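Local coordinates for predicted component of a thermophile-specific DNA repair system, contains a RAMP domain (Methanopyrus kandleri, PDB 4N0L), which probably binds CRISPR RNA as the Csm3 subunit of a type III-A antiviral defence complex and binds a zinc ion, at residues 271-283 against 313-325. Residues are numbered along the deposited sequence; the frame is centred on the assembly and turned at random.
Sequences RIAALCARSTGWY and AERYEIVIRARDL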
ATOM      1  N   ARG A 271       8.798  -6.064  -8.503  1.00 20.27           N
ATOM      2  CA  ARG A 271      10.178  -6.513  -8.412  1.00 18.33           C
ATOM      3  C   ARG A 271      10.941  -5.541  -7.527  1.00 23.22           C
ATOM      4  O   ARG A 271      11.324  -4.456  -7.959  1.00 24.43           O
ATOM      5  CB  ARG A 271      10.814  -6.610  -9.800  1.00 19.97           C
ATOM      6  CG  ARG A 271      10.208  -7.704 -10.668  1.00 21.90           C
ATOM      7  CD  ARG A 271      10.764  -7.695 -12.083  1.00 25.53           C
ATOM      8  NE  ARG A 271      10.247  -8.814 -12.867  1.00 33.95           N
ATOM      9  CZ  ARG A 271      10.930  -9.455 -13.809  1.00 35.19           C
ATOM     10  NH1 ARG A 271      12.168  -9.084 -14.110  1.00 37.28           N
ATOM     11  NH2 ARG A 271      10.370 -10.465 -14.464  1.00 28.91           N
ATOM     12  N   ILE A 272      11.142  -5.936  -6.277  1.00 23.49           N
ATOM     13  CA  ILE A 272      11.699  -5.045  -5.270  1.00 22.83           C
ATOM     14  C   ILE A 272      13.161  -5.383  -5.020  1.00 20.97           C
ATOM     15  O   ILE A 272      13.484  -6.437  -4.471  1.00 20.21           O
ATOM     16  CB  ILE A 272      10.904  -5.128  -3.957  1.00 21.37           C
ATOM     17  CG1 ILE A 272       9.436  -4.780  -4.216  1.00 21.71           C
ATOM     18  CG2 ILE A 272      11.508  -4.207  -2.911  1.00 21.91           C
ATOM     19  CD1 ILE A 272       8.509  -5.095  -3.059  1.00 23.13           C
ATOM     20  N   ALA A 273      14.043  -4.480  -5.432  1.00 22.44           N
ATOM     21  CA  ALA A 273      15.476  -4.737  -5.406  1.00 20.49           C
ATOM     22  C   ALA A 273      16.099  -4.460  -4.041  1.00 25.52           C
ATOM     23  O   ALA A 273      17.077  -5.107  -3.659  1.00 27.20           O
ATOM     24  CB  ALA A 273      16.170  -3.905  -6.472  1.00 17.21           C
ATOM     25  N   ALA A 274      15.532  -3.516  -3.298  1.00 23.76           N
ATOM     26  CA  ALA A 274      16.126  -3.125  -2.026  1.00 22.55           C
ATOM     27  C   ALA A 274      15.157  -2.422  -1.083  1.00 28.59           C
ATOM     28  O   ALA A 274      14.209  -1.761  -1.515  1.00 25.26           O
ATOM     29  CB  ALA A 274      17.333  -2.233  -2.274  1.00 20.42           C
ATOM     30  N   LEU A 275      15.407  -2.584   0.214  1.00 31.26           N
ATOM     31  CA  LEU A 275      14.760  -1.775   1.242  1.00 30.70           C
ATOM     32  C   LEU A 275      15.770  -0.768   1.778  1.00 29.21           C
ATOM     33  O   LEU A 275      16.792  -1.151   2.348  1.00 28.87           O
ATOM     34  CB  LEU A 275      14.220  -2.647   2.378  1.00 33.81           C
ATOM     35  CG  LEU A 275      12.817  -3.252   2.273  1.00 38.79           C
ATOM     36  CD1 LEU A 275      12.500  -3.732   0.863  1.00 36.74           C
ATOM     37  CD2 LEU A 275      12.668  -4.389   3.271  1.00 42.49           C
ATOM     38  N   CYS A 276      15.474   0.516   1.612  1.00 27.81           N
ATOM     39  CA  CYS A 276      16.427   1.565   1.954  1.00 25.66           C
ATOM     40  C   CYS A 276      15.967   2.381   3.156  1.00 31.12           C
ATOM     41  O   CYS A 276      14.949   3.072   3.099  1.00 36.59           O
ATOM     42  CB  CYS A 276      16.656   2.479   0.749  1.00 22.96           C
ATOM     43  SG  CYS A 276      17.119   1.600  -0.770  1.00 31.90           S
ATOM     44  N   ALA A 277      16.728   2.299   4.243  1.00 34.35           N
ATOM     45  CA  ALA A 277      16.308   2.864   5.521  1.00 32.67           C
ATOM     46  C   ALA A 277      17.093   4.114   5.920  1.00 33.27           C
ATOM     47  O   ALA A 277      18.312   4.179   5.757  1.00 32.32           O
ATOM     48  CB  ALA A 277      16.425   1.817   6.609  1.00 27.64           C
ATOM     49  N   ARG A 278      16.375   5.107   6.436  1.00 36.21           N
ATOM     50  CA  ARG A 278      16.994   6.284   7.037  1.00 37.24           C
ATOM     51  C   ARG A 278      16.317   6.615   8.363  1.00 39.50           C
ATOM     52  O   ARG A 278      15.126   6.920   8.398  1.00 39.97           O
ATOM     53  CB  ARG A 278      16.935   7.489   6.091  1.00 34.78           C
ATOM     54  CG  ARG A 278      17.740   7.298   4.818  1.00 43.85           C
ATOM     55  CD  ARG A 278      17.713   8.524   3.916  1.00 47.80           C
ATOM     56  NE  ARG A 278      16.436   8.720   3.239  1.00 51.91           N
ATOM     57  CZ  ARG A 278      16.304   9.356   2.078  1.00 53.61           C
ATOM     58  NH1 ARG A 278      17.374   9.843   1.465  1.00 52.24           N
ATOM     59  NH2 ARG A 278      15.107   9.500   1.526  1.00 53.20           N
ATOM     60  N   SER A 279      17.077   6.531   9.451  1.00 39.32           N
ATOM     61  CA  SER A 279      16.563   6.870  10.776  1.00 41.20           C
ATOM     62  C   SER A 279      16.742   8.356  11.055  1.00 38.05           C
ATOM     63  O   SER A 279      17.565   9.015  10.420  1.00 35.27           O
ATOM     64  CB  SER A 279      17.258   6.045  11.861  1.00 39.61           C
ATOM     65  OG  SER A 279      18.545   6.563  12.151  1.00 38.45           O
ATOM     66  N   THR A 280      15.962   8.878  12.000  1.00 37.69           N
ATOM     67  CA  THR A 280      16.022  10.291  12.365  1.00 41.40           C
ATOM     68  C   THR A 280      17.425  10.696  12.816  1.00 37.34           C
ATOM     69  O   THR A 280      17.942  11.738  12.409  1.00 37.52           O
ATOM     70  CB  THR A 280      15.018  10.619  13.493  1.00 49.46           C
ATOM     71  OG1 THR A 280      13.689  10.282  13.073  1.00 52.21           O
ATOM     72  CG2 THR A 280      15.077  12.098  13.857  1.00 48.39           C
ATOM     73  N   GLY A 281      18.033   9.855  13.647  1.00 35.87           N
ATOM     74  CA  GLY A 281      19.390  10.063  14.119  1.00 44.11           C
ATOM     75  C   GLY A 281      20.417  10.224  13.013  1.00 51.50           C
ATOM     76  O   GLY A 281      21.330  11.046  13.116  1.00 52.45           O
ATOM     77  N   TRP A 282      20.272   9.422  11.963  1.00 50.57           N
ATOM     78  CA  TRP A 282      21.212   9.406  10.845  1.00 49.80           C
ATOM     79  C   TRP A 282      21.346  10.773  10.175  1.00 48.94           C
ATOM     80  O   TRP A 282      22.409  11.117   9.665  1.00 46.34           O
ATOM     81  CB  TRP A 282      20.789   8.347   9.819  1.00 52.44           C
ATOM     82  CG  TRP A 282      21.502   8.435   8.500  1.00 55.27           C
ATOM     83  CD1 TRP A 282      22.679   7.827   8.164  1.00 54.73           C
ATOM     84  CD2 TRP A 282      21.071   9.148   7.333  1.00 55.78           C
ATOM     85  NE1 TRP A 282      23.012   8.128   6.865  1.00 52.50           N
ATOM     86  CE2 TRP A 282      22.045   8.934   6.334  1.00 54.27           C
ATOM     87  CE3 TRP A 282      19.965   9.948   7.040  1.00 55.67           C
ATOM     88  CZ2 TRP A 282      21.938   9.496   5.060  1.00 53.14           C
ATOM     89  CZ3 TRP A 282      19.864  10.504   5.775  1.00 55.28           C
ATOM     90  CH2 TRP A 282      20.844  10.274   4.801  1.00 52.80           C
ATOM     91  N   TYR A 283      20.266  11.550  10.178  1.00 54.98           N
ATOM     92  CA  TYR A 283      20.274  12.893   9.593  1.00 64.61           C
ATOM     93  C   TYR A 283      21.298  13.821  10.255  1.00 71.84           C
ATOM     94  O   TYR A 283      21.651  14.862   9.701  1.00 74.23           O
ATOM     95  CB  TYR A 283      18.878  13.513   9.670  1.00 68.36           C
ATOM     96  CG  TYR A 283      17.897  12.925   8.680  1.00 71.06           C
ATOM     97  CD1 TYR A 283      17.718  13.494   7.426  1.00 70.22           C
ATOM     98  CD2 TYR A 283      17.159  11.792   8.997  1.00 71.10           C
ATOM     99  CE1 TYR A 283      16.823  12.955   6.517  1.00 70.35           C
ATOM    100  CE2 TYR A 283      16.263  11.246   8.096  1.00 70.73           C
ATOM    101  CZ  TYR A 283      16.099  11.831   6.858  1.00 70.90           C
ATOM    102  OH  TYR A 283      15.209  11.290   5.960  1.00 72.00           O
ATOM    103  N   ALA A 313      22.255   7.527  -7.580  1.00 34.69           N
ATOM    104  CA  ALA A 313      22.273   6.930  -6.257  1.00 34.74           C
ATOM    105  C   ALA A 313      21.823   7.898  -5.171  1.00 35.81           C
ATOM    106  O   ALA A 313      22.090   9.086  -5.233  1.00 34.99           O
ATOM    107  CB  ALA A 313      23.646   6.375  -5.943  1.00 30.36           C
ATOM    108  N   GLU A 314      21.127   7.374  -4.176  1.00 36.65           N
ATOM    109  CA  GLU A 314      20.731   8.175  -3.027  1.00 41.92           C
ATOM    110  C   GLU A 314      21.350   7.648  -1.757  1.00 40.90           C
ATOM    111  O   GLU A 314      21.647   6.457  -1.623  1.00 39.21           O
ATOM    112  CB  GLU A 314      19.216   8.227  -2.839  1.00 46.77           C
ATOM    113  CG  GLU A 314      18.555   9.578  -3.126  1.00 54.75           C
ATOM    114  CD  GLU A 314      17.982   9.691  -4.512  1.00 66.76           C
ATOM    115  OE1 GLU A 314      17.073   8.909  -4.846  1.00 73.48           O
ATOM    116  OE2 GLU A 314      18.388  10.613  -5.245  1.00 70.12           O
ATOM    117  N   ARG A 315      21.532   8.568  -0.822  1.00 42.66           N
ATOM    118  CA  ARG A 315      22.169   8.260   0.437  1.00 45.04           C
ATOM    119  C   ARG A 315      21.176   7.766   1.477  1.00 44.02           C
ATOM    120  O   ARG A 315      20.156   8.402   1.746  1.00 45.71           O
ATOM    121  CB  ARG A 315      22.911   9.490   0.964  1.00 52.65           C
ATOM    122  CG  ARG A 315      24.254   9.761   0.306  1.00 61.65           C
ATOM    123  CD  ARG A 315      24.722  11.187   0.555  1.00 69.87           C
ATOM    124  NE  ARG A 315      26.162  11.307   0.338  1.00 78.59           N
ATOM    125  CZ  ARG A 315      26.792  12.382  -0.128  1.00 83.59           C
ATOM    126  NH1 ARG A 315      26.120  13.470  -0.487  1.00 87.21           N
ATOM    127  NH2 ARG A 315      28.113  12.351  -0.253  1.00 82.64           N
ATOM    128  N   TYR A 316      21.489   6.610   2.054  1.00 38.67           N
ATOM    129  CA  TYR A 316      20.687   6.047   3.127  1.00 35.82           C
ATOM    130  C   TYR A 316      21.580   5.659   4.295  1.00 40.84           C
ATOM    131  O   TYR A 316      22.807   5.688   4.184  1.00 45.76           O
ATOM    132  CB  TYR A 316      19.899   4.833   2.633  1.00 37.78           C
ATOM    133  CG  TYR A 316      18.989   5.130   1.465  1.00 37.42           C
ATOM    134  CD1 TYR A 316      17.718   5.655   1.665  1.00 36.97           C
ATOM    135  CD2 TYR A 316      19.396   4.876   0.160  1.00 34.55           C
ATOM    136  CE1 TYR A 316      16.881   5.926   0.599  1.00 35.83           C
ATOM    137  CE2 TYR A 316      18.566   5.143  -0.911  1.00 38.35           C
ATOM    138  CZ  TYR A 316      17.309   5.667  -0.686  1.00 38.54           C
ATOM    139  OH  TYR A 316      16.481   5.932  -1.751  1.00 37.19           O
ATOM    140  N   GLU A 317      20.967   5.293   5.414  1.00 41.36           N
ATOM    141  CA  GLU A 317      21.724   4.813   6.558  1.00 39.39           C
ATOM    142  C   GLU A 317      22.098   3.356   6.346  1.00 39.09           C
ATOM    143  O   GLU A 317      23.258   2.970   6.491  1.00 44.03           O
ATOM    144  CB  GLU A 317      20.923   4.977   7.848  1.00 41.92           C
ATOM    145  CG  GLU A 317      21.648   4.500   9.092  1.00 43.55           C
ATOM    146  CD  GLU A 317      20.851   4.745  10.356  1.00 48.94           C
ATOM    147  OE1 GLU A 317      21.273   4.265  11.428  1.00 55.08           O
ATOM    148  OE2 GLU A 317      19.803   5.422  10.276  1.00 45.53           O
ATOM    149  N   ILE A 318      21.104   2.551   5.991  1.00 39.52           N
ATOM    150  CA  ILE A 318      21.305   1.131   5.740  1.00 39.74           C
ATOM    151  C   ILE A 318      20.488   0.698   4.530  1.00 38.74           C
ATOM    152  O   ILE A 318      19.301   1.005   4.430  1.00 40.38           O
ATOM    153  CB  ILE A 318      20.921   0.279   6.965  1.00 43.04           C
ATOM    154  CG1 ILE A 318      21.947   0.468   8.085  1.00 51.09           C
ATOM    155  CG2 ILE A 318      20.819  -1.189   6.591  1.00 40.93           C
ATOM    156  CD1 ILE A 318      21.634  -0.302   9.346  1.00 56.95           C
ATOM    157  N   VAL A 319      21.134  -0.009   3.609  1.00 36.45           N
ATOM    158  CA  VAL A 319      20.461  -0.530   2.426  1.00 29.48           C
ATOM    159  C   VAL A 319      20.406  -2.052   2.471  1.00 32.28           C
ATOM    160  O   VAL A 319      21.444  -2.715   2.499  1.00 38.72           O
ATOM    161  CB  VAL A 319      21.167  -0.085   1.128  1.00 29.44           C
ATOM    162  CG1 VAL A 319      20.588  -0.817  -0.078  1.00 30.72           C
ATOM    163  CG2 VAL A 319      21.060   1.424   0.949  1.00 26.84           C
ATOM    164  N   ILE A 320      19.197  -2.601   2.495  1.00 27.25           N
ATOM    165  CA  ILE A 320      19.021  -4.049   2.457  1.00 23.47           C
ATOM    166  C   ILE A 320      18.691  -4.490   1.037  1.00 30.05           C
ATOM    167  O   ILE A 320      17.595  -4.231   0.538  1.00 32.98           O
ATOM    168  CB  ILE A 320      17.896  -4.523   3.396  1.00 29.97           C
ATOM    169  CG1 ILE A 320      18.076  -3.941   4.800  1.00 39.16           C
ATOM    170  CG2 ILE A 320      17.844  -6.047   3.431  1.00 22.16           C
ATOM    171  CD1 ILE A 320      19.369  -4.345   5.464  1.00 47.58           C
ATOM    172  N   ARG A 321      19.636  -5.165   0.393  1.00 25.09           N
ATOM    173  CA  ARG A 321      19.460  -5.607  -0.984  1.00 22.68           C
ATOM    174  C   ARG A 321      18.942  -7.033  -1.028  1.00 25.09           C
ATOM    175  O   ARG A 321      19.206  -7.825  -0.122  1.00 29.42           O
ATOM    176  CB  ARG A 321      20.777  -5.516  -1.758  1.00 27.57           C
ATOM    177  CG  ARG A 321      21.317  -4.109  -1.921  1.00 28.42           C
ATOM    178  CD  ARG A 321      22.771  -4.126  -2.372  1.00 24.29           C
ATOM    179  NE  ARG A 321      23.204  -2.805  -2.815  1.00 25.25           N
ATOM    180  CZ  ARG A 321      23.709  -1.879  -2.008  1.00 26.55           C
ATOM    181  NH1 ARG A 321      24.077  -0.700  -2.490  1.00 28.48           N
ATOM    182  NH2 ARG A 321      23.839  -2.132  -0.713  1.00 28.70           N
ATOM    183  N   ALA A 322      18.188  -7.352  -2.074  1.00 23.48           N
ATOM    184  CA  ALA A 322      17.781  -8.727  -2.330  1.00 30.88           C
ATOM    185  C   ALA A 322      19.037  -9.580  -2.456  1.00 39.35           C
ATOM    186  O   ALA A 322      19.079 -10.731  -2.016  1.00 37.60           O
ATOM    187  CB  ALA A 322      16.939  -8.816  -3.588  1.00 25.66           C
ATOM    188  N   ARG A 323      20.053  -8.985  -3.074  1.00 46.08           N
ATOM    189  CA  ARG A 323      21.355  -9.606  -3.282  1.00 49.45           C
ATOM    190  C   ARG A 323      22.043  -9.977  -1.962  1.00 48.03           C
ATOM    191  O   ARG A 323      22.831 -10.920  -1.910  1.00 49.47           O
ATOM    192  CB  ARG A 323      22.221  -8.646  -4.111  1.00 49.93           C
ATOM    193  CG  ARG A 323      23.727  -8.809  -4.006  1.00 52.85           C
ATOM    194  CD  ARG A 323      24.422  -7.763  -4.874  1.00 52.49           C
ATOM    195  NE  ARG A 323      25.180  -6.790  -4.092  1.00 53.05           N
ATOM    196  CZ  ARG A 323      25.390  -5.531  -4.467  1.00 54.83           C
ATOM    197  NH1 ARG A 323      24.883  -5.085  -5.608  1.00 53.73           N
ATOM    198  NH2 ARG A 323      26.097  -4.714  -3.696  1.00 59.16           N
ATOM    199  N   ASP A 324      21.716  -9.253  -0.895  1.00 45.12           N
ATOM    200  CA  ASP A 324      22.243  -9.566   0.435  1.00 44.51           C
ATOM    201  C   ASP A 324      21.580 -10.795   1.050  1.00 43.69           C
ATOM    202  O   ASP A 324      22.176 -11.476   1.882  1.00 46.07           O
ATOM    203  CB  ASP A 324      22.074  -8.373   1.383  1.00 44.42           C
ATOM    204  CG  ASP A 324      22.801  -7.136   0.902  1.00 47.75           C
ATOM    205  OD1 ASP A 324      23.831  -7.280   0.210  1.00 45.70           O
ATOM    206  OD2 ASP A 324      22.348  -6.019   1.228  1.00 50.27           O
ATOM    207  N   LEU A 325      20.341 -11.064   0.652  1.00 41.87           N
ATOM    208  CA  LEU A 325      19.568 -12.140   1.262  1.00 46.52           C
ATOM    209  C   LEU A 325      19.509 -13.400   0.409  1.00 48.93           C
ATOM    210  O   LEU A 325      19.227 -14.486   0.913  1.00 49.77           O
ATOM    211  CB  LEU A 325      18.143 -11.668   1.547  1.00 49.66           C
ATOM    212  CG  LEU A 325      17.971 -10.335   2.276  1.00 51.75           C
ATOM    213  CD1 LEU A 325      16.497  -9.990   2.363  1.00 48.80           C
ATOM    214  CD2 LEU A 325      18.597 -10.392   3.659  1.00 53.95           C
TER
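L275 and I320 exchange two backbone hydrogen bonds, each 2.8 Å between N of one and O of the other, where strands 271-278 and 318-321 run antiparallel at 160°. A277 and I318 form the next hydrogen-bonded pair; A277 O also accepts from E317 N, so E317 and I318 share one partner in a classic beta bulge. Here the chain turns: strand 314-316 lies at 65° to 271-278 and brings Y316 across it. C276 suits this place because it is small: its CB sits 3.3 Å from the Y316 ring centroid, almost on the normal, and SG, beside the backbone N (chi1 -53°), lies over the same face. R278 has the length to bend at chi3; Y316 CE1 lies over one face of its guanidinium, the planes steeply inclined rather than stacked, while NH1 donates to R315 O (3.1 Å). Extended E317 runs along the flat W282 indole, a broad face for its methylenes, CB making a CH-pi contact, and reaches S279, whose N (3.1 Å) and OG (2.5 Å) both donate to OE2. L275 and I320 pack on W336. Strand 318-321, paired with 268-278, is an outermost strand, within this chain, of the antiparallel sheet of an RRM-like RAMP fold.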